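Local coordinates for protein saframycin Mx1 synthetase B (Legionella pneumophila subsp. pneumophila, PDB 3KXW) that belongs to the ANL group of AMP-binding enzymes and holds 5'-O-[(S)-(dodecanoyloxy)(hydroxy)phosphoryl]adenosine in a long pocket, at residues A[217-222]-A[296-301]; A[222-227]-A[331-336]. One frame throughout, in Å; residues are numbered along the deposited sequence.

Interaction 1 (A[217-222]-A[296-301]). With 1ZZ (5'-O-[(S)-(dodecanoyloxy)(hydroxy)phosphoryl]adenosine), chain B.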
loop_
_atom_site.group_PDB
_atom_site.type_symbol
_atom_site.label_atom_id
_atom_site.label_comp_id
_atom_site.label_asym_id
_atom_site.label_seq_id
_atom_site.Cartn_x
_atom_site.Cartn_y
_atom_site.Cartn_z
ATOM N N PRO A 217 -5.262 4.922 -2.301
ATOM C CA PRO A 217 -5.993 5.231 -1.066
ATOM C C PRO A 217 -6.731 3.988 -0.535
ATOM O O PRO A 217 -7.342 4.073 0.521
ATOM C CB PRO A 217 -7.020 6.300 -1.494
ATOM C CG PRO A 217 -7.009 6.353 -2.967
ATOM C CD PRO A 217 -5.923 5.443 -3.507
ATOM N N HIS A 218 -6.680 2.869 -1.259
ATOM C CA HIS A 218 -7.343 1.631 -0.820
ATOM C C HIS A 218 -6.385 0.639 -0.114
ATOM O O HIS A 218 -6.734 -0.519 0.166
ATOM C CB HIS A 218 -8.002 0.931 -2.001
ATOM C CG HIS A 218 -8.751 1.850 -2.929
ATOM N ND1 HIS A 218 -10.104 2.091 -2.812
ATOM C CD2 HIS A 218 -8.337 2.560 -4.006
ATOM C CE1 HIS A 218 -10.494 2.902 -3.781
ATOM N NE2 HIS A 218 -9.441 3.206 -4.517
ATOM N N HIS A 219 -5.162 1.098 0.123
ATOM C CA HIS A 219 -4.169 0.360 0.907
ATOM C C HIS A 219 -3.882 1.241 2.145
ATOM O O HIS A 219 -3.971 2.461 2.071
ATOM C CB HIS A 219 -2.918 0.160 0.048
ATOM C CG HIS A 219 -1.766 -0.469 0.770
ATOM N ND1 HIS A 219 -0.769 0.273 1.372
ATOM C CD2 HIS A 219 -1.450 -1.770 0.980
ATOM C CE1 HIS A 219 0.116 -0.545 1.915
ATOM N NE2 HIS A 219 -0.276 -1.790 1.695
ATOM N N ASP A 220 -3.585 0.621 3.281
ATOM C CA ASP A 220 -3.314 1.357 4.515
ATOM C C ASP A 220 -2.344 2.555 4.401
ATOM O O ASP A 220 -2.648 3.623 4.896
ATOM C CB ASP A 220 -2.873 0.414 5.643
ATOM C CG ASP A 220 -1.692 -0.449 5.263
ATOM O OD1 ASP A 220 -1.038 -0.151 4.231
ATOM O OD2 ASP A 220 -1.410 -1.418 6.016
HETATM N N MSE A 221 -1.199 2.390 3.757
HETATM C CA MSE A 221 -0.224 3.478 3.693
HETATM C C MSE A 221 -0.761 4.768 3.055
HETATM O O MSE A 221 -0.623 5.863 3.609
HETATM C CB MSE A 221 1.029 3.004 2.951
HETATM C CG MSE A 221 2.269 3.712 3.378
HETATM SE SE MSE A 221 3.930 2.663 3.008
HETATM C CE MSE A 221 3.645 2.451 1.103
ATOM N N GLY A 222 -1.377 4.632 1.882
ATOM C CA GLY A 222 -1.902 5.773 1.152
ATOM C C GLY A 222 -3.140 6.368 1.816
ATOM O O GLY A 222 -3.433 7.552 1.634
ATOM N N ASN A 296 10.073 4.641 2.888
ATOM C CA ASN A 296 10.181 3.439 2.101
ATOM C C ASN A 296 9.688 2.297 2.974
ATOM O O ASN A 296 10.395 1.857 3.882
ATOM C CB ASN A 296 11.645 3.224 1.706
ATOM C CG ASN A 296 11.832 2.074 0.750
ATOM O OD1 ASN A 296 10.920 1.278 0.524
ATOM N ND2 ASN A 296 13.039 1.955 0.202
ATOM N N GLY A 297 8.472 1.836 2.701
ATOM C CA GLY A 297 7.859 0.767 3.473
ATOM C C GLY A 297 6.798 0.027 2.667
ATOM O O GLY A 297 6.354 0.527 1.632
ATOM N N ALA A 298 6.381 -1.130 3.190
ATOM C CA ALA A 298 5.295 -1.977 2.684
ATOM C C ALA A 298 5.822 -3.243 2.018
ATOM O O ALA A 298 5.063 -4.181 1.733
ATOM C CB ALA A 298 4.331 -1.226 1.766
ATOM N N GLU A 299 7.127 -3.270 1.781
ATOM C CA GLU A 299 7.766 -4.441 1.194
ATOM C C GLU A 299 9.246 -4.373 1.496
ATOM O O GLU A 299 9.718 -3.388 2.048
ATOM C CB GLU A 299 7.534 -4.486 -0.319
ATOM C CG GLU A 299 8.268 -3.383 -1.082
ATOM C CD GLU A 299 7.889 -3.367 -2.554
ATOM O OE1 GLU A 299 6.829 -3.931 -2.897
ATOM O OE2 GLU A 299 8.646 -2.811 -3.359
ATOM N N PRO A 300 9.993 -5.418 1.137
ATOM C CA PRO A 300 11.406 -5.364 1.545
ATOM C C PRO A 300 12.145 -4.132 1.026
ATOM O O PRO A 300 12.026 -3.740 -0.121
ATOM C CB PRO A 300 11.978 -6.656 0.976
ATOM C CG PRO A 300 10.823 -7.580 1.003
ATOM C CD PRO A 300 9.634 -6.736 0.604
ATOM N N VAL A 301 12.895 -3.517 1.920
ATOM C CA VAL A 301 13.580 -2.271 1.637
ATOM C C VAL A 301 15.028 -2.580 1.187
ATOM O O VAL A 301 15.763 -3.303 1.875
ATOM C CB VAL A 301 13.549 -1.398 2.913
ATOM C CG1 VAL A 301 14.428 -0.153 2.754
ATOM C CG2 VAL A 301 12.085 -1.052 3.289
HETATM P P 1ZZ B . -0.139 -4.308 4.596
HETATM C C1 1ZZ B . 3.016 9.880 6.262
HETATM N N1 1ZZ B . 6.228 -5.123 4.943
HETATM O O1 1ZZ B . 2.453 -2.408 4.055
HETATM C C2 1ZZ B . 3.401 8.477 5.777
HETATM N N2 1ZZ B . 6.902 -3.102 5.623
HETATM O O2 1ZZ B . 0.327 -2.758 4.983
HETATM C C3 1ZZ B . 3.622 7.504 6.942
HETATM N N3 1ZZ B . 8.598 -6.207 4.657
HETATM O O3 1ZZ B . -1.045 -4.794 5.615
HETATM C C4 1ZZ B . 3.569 6.048 6.456
HETATM N N4 1ZZ B . 10.351 -4.637 5.176
HETATM O O4 1ZZ B . -0.866 -4.262 3.155
HETATM C C5 1ZZ B . 4.211 5.063 7.447
HETATM N N5 1ZZ B . 10.012 -2.461 5.956
HETATM O O5 1ZZ B . 1.182 -5.315 4.445
HETATM C C6 1ZZ B . 4.214 3.669 6.804
HETATM O O6 1ZZ B . 3.967 -5.822 4.196
HETATM C C7 1ZZ B . 4.926 2.455 7.452
HETATM O O7 1ZZ B . 5.142 -8.229 5.333
HETATM C C8 1ZZ B . 5.007 1.123 6.680
HETATM O O8 1ZZ B . 3.407 -7.694 7.019
HETATM C C9 1ZZ B . 3.694 0.348 6.875
HETATM C C10 1ZZ B . 3.321 -0.579 5.694
HETATM C C11 1ZZ B . 1.860 -1.069 5.907
HETATM C C12 1ZZ B . 1.697 -2.439 5.223
HETATM C C13 1ZZ B . 2.132 -5.430 5.482
HETATM C C14 1ZZ B . 3.154 -6.303 5.095
HETATM C C15 1ZZ B . 4.053 -6.773 6.296
HETATM C C16 1ZZ B . 5.173 -7.190 5.735
HETATM C C17 1ZZ B . 5.345 -6.176 4.712
HETATM C C18 1ZZ B . 5.850 -3.787 5.372
HETATM C C19 1ZZ B . 8.071 -3.980 5.317
HETATM C C20 1ZZ B . 7.659 -5.165 4.972
HETATM C C21 1ZZ B . 9.884 -5.957 4.708
HETATM C C22 1ZZ B . 9.559 -3.735 5.458
#

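Interaction 2 (A[222-227]-A[331-336]). With 1ZZ (5'-O-[(S)-(dodecanoyloxy)(hydroxy)phosphoryl]adenosine), chain B.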
loop_
_atom_site.group_PDB
_atom_site.type_symbol
_atom_site.label_atom_id
_atom_site.label_comp_id
_atom_site.label_asym_id
_atom_site.label_seq_id
_atom_site.Cartn_x
_atom_site.Cartn_y
_atom_site.Cartn_z
ATOM N N GLY A 222 -1.377 4.632 1.882
ATOM C CA GLY A 222 -1.902 5.773 1.152
ATOM C C GLY A 222 -3.140 6.368 1.816
ATOM O O GLY A 222 -3.433 7.552 1.634
ATOM N N LEU A 223 -3.875 5.558 2.581
ATOM C CA LEU A 223 -5.053 6.059 3.298
ATOM C C LEU A 223 -4.650 6.648 4.662
ATOM O O LEU A 223 -4.883 7.824 4.936
ATOM C CB LEU A 223 -6.087 4.928 3.506
ATOM C CG LEU A 223 -7.260 5.296 4.428
ATOM C CD1 LEU A 223 -8.015 6.522 3.914
ATOM C CD2 LEU A 223 -8.211 4.109 4.642
ATOM N N ILE A 224 -4.024 5.824 5.504
ATOM C CA ILE A 224 -3.781 6.222 6.894
ATOM C C ILE A 224 -2.615 7.210 6.991
ATOM O O ILE A 224 -2.712 8.246 7.630
ATOM C CB ILE A 224 -3.561 4.987 7.783
ATOM C CG1 ILE A 224 -4.848 4.112 7.787
ATOM C CG2 ILE A 224 -3.136 5.386 9.196
ATOM C CD1 ILE A 224 -4.661 2.824 8.538
ATOM N N GLY A 225 -1.523 6.882 6.315
ATOM C CA GLY A 225 -0.359 7.742 6.287
ATOM C C GLY A 225 -0.556 9.046 5.541
ATOM O O GLY A 225 -0.211 10.107 6.048
ATOM N N CYS A 226 -1.085 8.982 4.329
ATOM C CA CYS A 226 -0.989 10.154 3.451
ATOM C C CYS A 226 -2.286 10.975 3.333
ATOM O O CYS A 226 -2.300 12.026 2.708
ATOM C CB CYS A 226 -0.499 9.731 2.068
ATOM S SG CYS A 226 1.108 8.916 2.152
ATOM N N ILE A 227 -3.367 10.499 3.944
ATOM C CA ILE A 227 -4.626 11.258 3.912
ATOM C C ILE A 227 -5.135 11.549 5.332
ATOM O O ILE A 227 -5.343 12.708 5.703
ATOM C CB ILE A 227 -5.745 10.532 3.110
ATOM C CG1 ILE A 227 -5.335 10.327 1.653
ATOM C CG2 ILE A 227 -7.067 11.339 3.158
ATOM C CD1 ILE A 227 -6.256 9.423 0.857
ATOM N N GLU A 331 -2.920 -4.791 10.340
ATOM C CA GLU A 331 -3.353 -5.368 11.625
ATOM C C GLU A 331 -2.890 -4.526 12.812
ATOM O O GLU A 331 -3.433 -4.628 13.917
ATOM C CB GLU A 331 -2.872 -6.823 11.766
ATOM C CG GLU A 331 -3.651 -7.810 10.902
ATOM C CD GLU A 331 -3.074 -7.957 9.502
ATOM O OE1 GLU A 331 -2.319 -7.047 9.067
ATOM O OE2 GLU A 331 -3.365 -8.989 8.837
ATOM N N ALA A 332 -1.869 -3.698 12.583
ATOM C CA ALA A 332 -1.405 -2.770 13.608
ATOM C C ALA A 332 -1.728 -1.326 13.220
ATOM O O ALA A 332 -1.051 -0.382 13.643
ATOM C CB ALA A 332 0.077 -2.943 13.860
ATOM N N THR A 333 -2.802 -1.179 12.443
ATOM C CA THR A 333 -3.247 0.080 11.879
ATOM C C THR A 333 -2.307 0.536 10.781
ATOM O O THR A 333 -2.679 0.539 9.617
ATOM C CB THR A 333 -3.492 1.177 12.960
ATOM O OG1 THR A 333 -4.480 0.701 13.880
ATOM C CG2 THR A 333 -4.014 2.406 12.333
ATOM N N LEU A 334 -1.073 0.888 11.135
ATOM C CA LEU A 334 -0.093 1.142 10.085
ATOM C C LEU A 334 1.315 1.070 10.622
ATOM O O LEU A 334 1.969 0.047 10.485
ATOM C CB LEU A 334 -0.326 2.489 9.403
ATOM C CG LEU A 334 0.577 2.745 8.182
ATOM C CD1 LEU A 334 0.218 1.807 7.034
ATOM C CD2 LEU A 334 0.440 4.204 7.762
ATOM N N LEU A 335 1.782 2.148 11.234
ATOM C CA LEU A 335 3.224 2.290 11.506
ATOM C C LEU A 335 3.658 1.558 12.767
ATOM O O LEU A 335 3.111 1.822 13.835
ATOM C CB LEU A 335 3.578 3.780 11.616
ATOM C CG LEU A 335 5.012 4.145 11.976
ATOM C CD1 LEU A 335 6.009 3.696 10.865
ATOM C CD2 LEU A 335 5.104 5.652 12.251
ATOM N N VAL A 336 4.668 0.685 12.642
ATOM C CA VAL A 336 5.186 -0.128 13.759
ATOM C C VAL A 336 6.619 0.252 14.116
ATOM O O VAL A 336 6.926 0.444 15.292
ATOM C CB VAL A 336 5.102 -1.648 13.446
ATOM C CG1 VAL A 336 5.783 -2.516 14.540
ATOM C CG2 VAL A 336 3.642 -2.046 13.301
HETATM P P 1ZZ B . -0.139 -4.308 4.596
HETATM C C1 1ZZ B . 3.016 9.880 6.262
HETATM N N1 1ZZ B . 6.228 -5.123 4.943
HETATM O O1 1ZZ B . 2.453 -2.408 4.055
HETATM C C2 1ZZ B . 3.401 8.477 5.777
HETATM N N2 1ZZ B . 6.902 -3.102 5.623
HETATM O O2 1ZZ B . 0.327 -2.758 4.983
HETATM C C3 1ZZ B . 3.622 7.504 6.942
HETATM N N3 1ZZ B . 8.598 -6.207 4.657
HETATM O O3 1ZZ B . -1.045 -4.794 5.615
HETATM C C4 1ZZ B . 3.569 6.048 6.456
HETATM N N4 1ZZ B . 10.351 -4.637 5.176
HETATM O O4 1ZZ B . -0.866 -4.262 3.155
HETATM C C5 1ZZ B . 4.211 5.063 7.447
HETATM N N5 1ZZ B . 10.012 -2.461 5.956
HETATM O O5 1ZZ B . 1.182 -5.315 4.445
HETATM C C6 1ZZ B . 4.214 3.669 6.804
HETATM O O6 1ZZ B . 3.967 -5.822 4.196
HETATM C C7 1ZZ B . 4.926 2.455 7.452
HETATM O O7 1ZZ B . 5.142 -8.229 5.333
HETATM C C8 1ZZ B . 5.007 1.123 6.680
HETATM O O8 1ZZ B . 3.407 -7.694 7.019
HETATM C C9 1ZZ B . 3.694 0.348 6.875
HETATM C C10 1ZZ B . 3.321 -0.579 5.694
HETATM C C11 1ZZ B . 1.860 -1.069 5.907
HETATM C C12 1ZZ B . 1.697 -2.439 5.223
HETATM C C13 1ZZ B . 2.132 -5.430 5.482
HETATM C C14 1ZZ B . 3.154 -6.303 5.095
HETATM C C15 1ZZ B . 4.053 -6.773 6.296
HETATM C C16 1ZZ B . 5.173 -7.190 5.735
HETATM C C17 1ZZ B . 5.345 -6.176 4.712
HETATM C C18 1ZZ B . 5.850 -3.787 5.372
HETATM C C19 1ZZ B . 8.071 -3.980 5.317
HETATM C C20 1ZZ B . 7.659 -5.165 4.972
HETATM C C21 1ZZ B . 9.884 -5.957 4.708
HETATM C C22 1ZZ B . 9.559 -3.735 5.458
#

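Interaction 1 (A[217-222]-A[296-301])
M221, a selenomethionine, reaches across to A298 with its terminal methyl, CE lying 3.8 Å from A298 CB. Its chain leaves the backbone with CG anti to N (chi1 -152°) and is bent only at the end, where chi3 of 57° folds CE toward the backbone of 297-298. The same methyl stands 3.4 Å from the carbonyl oxygen of G297, and SE is almost as near that oxygen, so the end of the residue lies against the peptide as much as against a side chain. H219 approaches A298 from another direction: its CE1 is 4.3 Å from A298 CB, which lies oblique to the imidazole ring. D220 CG lies over one face of the imidazole, offset toward the rim, while M221 CB and 1ZZ O1 occupy its edge in the ring plane. From this position H219 NE2 gives a weak hydrogen bond to 1ZZ O4 (2.9 Å, 121° at the hydrogen).

The two segments belong to the AMP-binding fold of the ANL clan. H219 is the N-cap residue of helix 220-233, and G297 to P300 read GAEP, a loop that follows strand 293-296 and lies against the adenine, as the corresponding loop probably does in relatives. P300 CA is 3.6 Å from 1ZZ C21, and V301 CG2 touches the amino nitrogen N5. A298 CB is itself 3.2 Å from 1ZZ O1, which puts this small methyl beside M221 and the acyl carbonyl oxygen of the mixed anhydride. The E299 carboxylate is tied through OE2 to F269 N.

Interaction 2 (A[222-227]-A[331-336])
The carbonyl oxygen of T333 accepts a hydrogen bond from Q173 NE2 and is also met by I224, whose CD1 lies 3.2 Å from it. I224 reaches this far because CG1 stands beside its backbone N and chi2 is extended (175°), which brings CD1 up to the T333 carbonyl, with the methyl CG2 of that residue 3.9 Å away. The two side chains cross at about a right angle. T333 OG1 serves a different partner, S408 O, leaving the threonine methyl to face the isoleucine.

The other branch of I224 meets L334: its CG2 is 4.0 Å from L334 CD2, the two side chains sliding past each other in opposite directions. L334 CD2 then runs on to the helix backbone, 3.6 Å from G225 N, where the glycine allows close approach. L334 CD1 turns instead to the ligand and packs 3.5 Å from 1ZZ C11, next to the acyl carbonyl carbon C12. One leucine thus spans helix and acyl chain. Farther along the chain, L335 CD1 touches 1ZZ C7, and the carbonyl oxygen of G225 comes 3.2 Å from the terminal carbon C1.

Helix 220-233 and the turn leading into strand 335-338 in this way line an apolar acyl channel; E331 closes the YGLAE sequence, which resembles a core sequence motif of ANL enzymes, and the turn runs on from it.

Interactions 1 and 2 meet in helix 220-233, sharing G222, and their centres lie 8 Å apart. A probable hydrogen bond from C226 N to M221 O (3.2 Å) links residues five apart, the i to i+5 spacing of a pi-type turn. L334 of interaction 2 also packs against interaction 1, its CD1 lying 3.4 Å from D220 CG. Both contacts hold the same ligand, but at successive levels: interaction 1 lies by the adenine, the phosphate and the acyl carbonyl, interaction 2 by the dodecanoyl chain down to its end. They overlap at 1ZZ C6, approached by M221 SE (3.9 Å) and, from roughly a right angle to it, by L334 CG (4.0 Å).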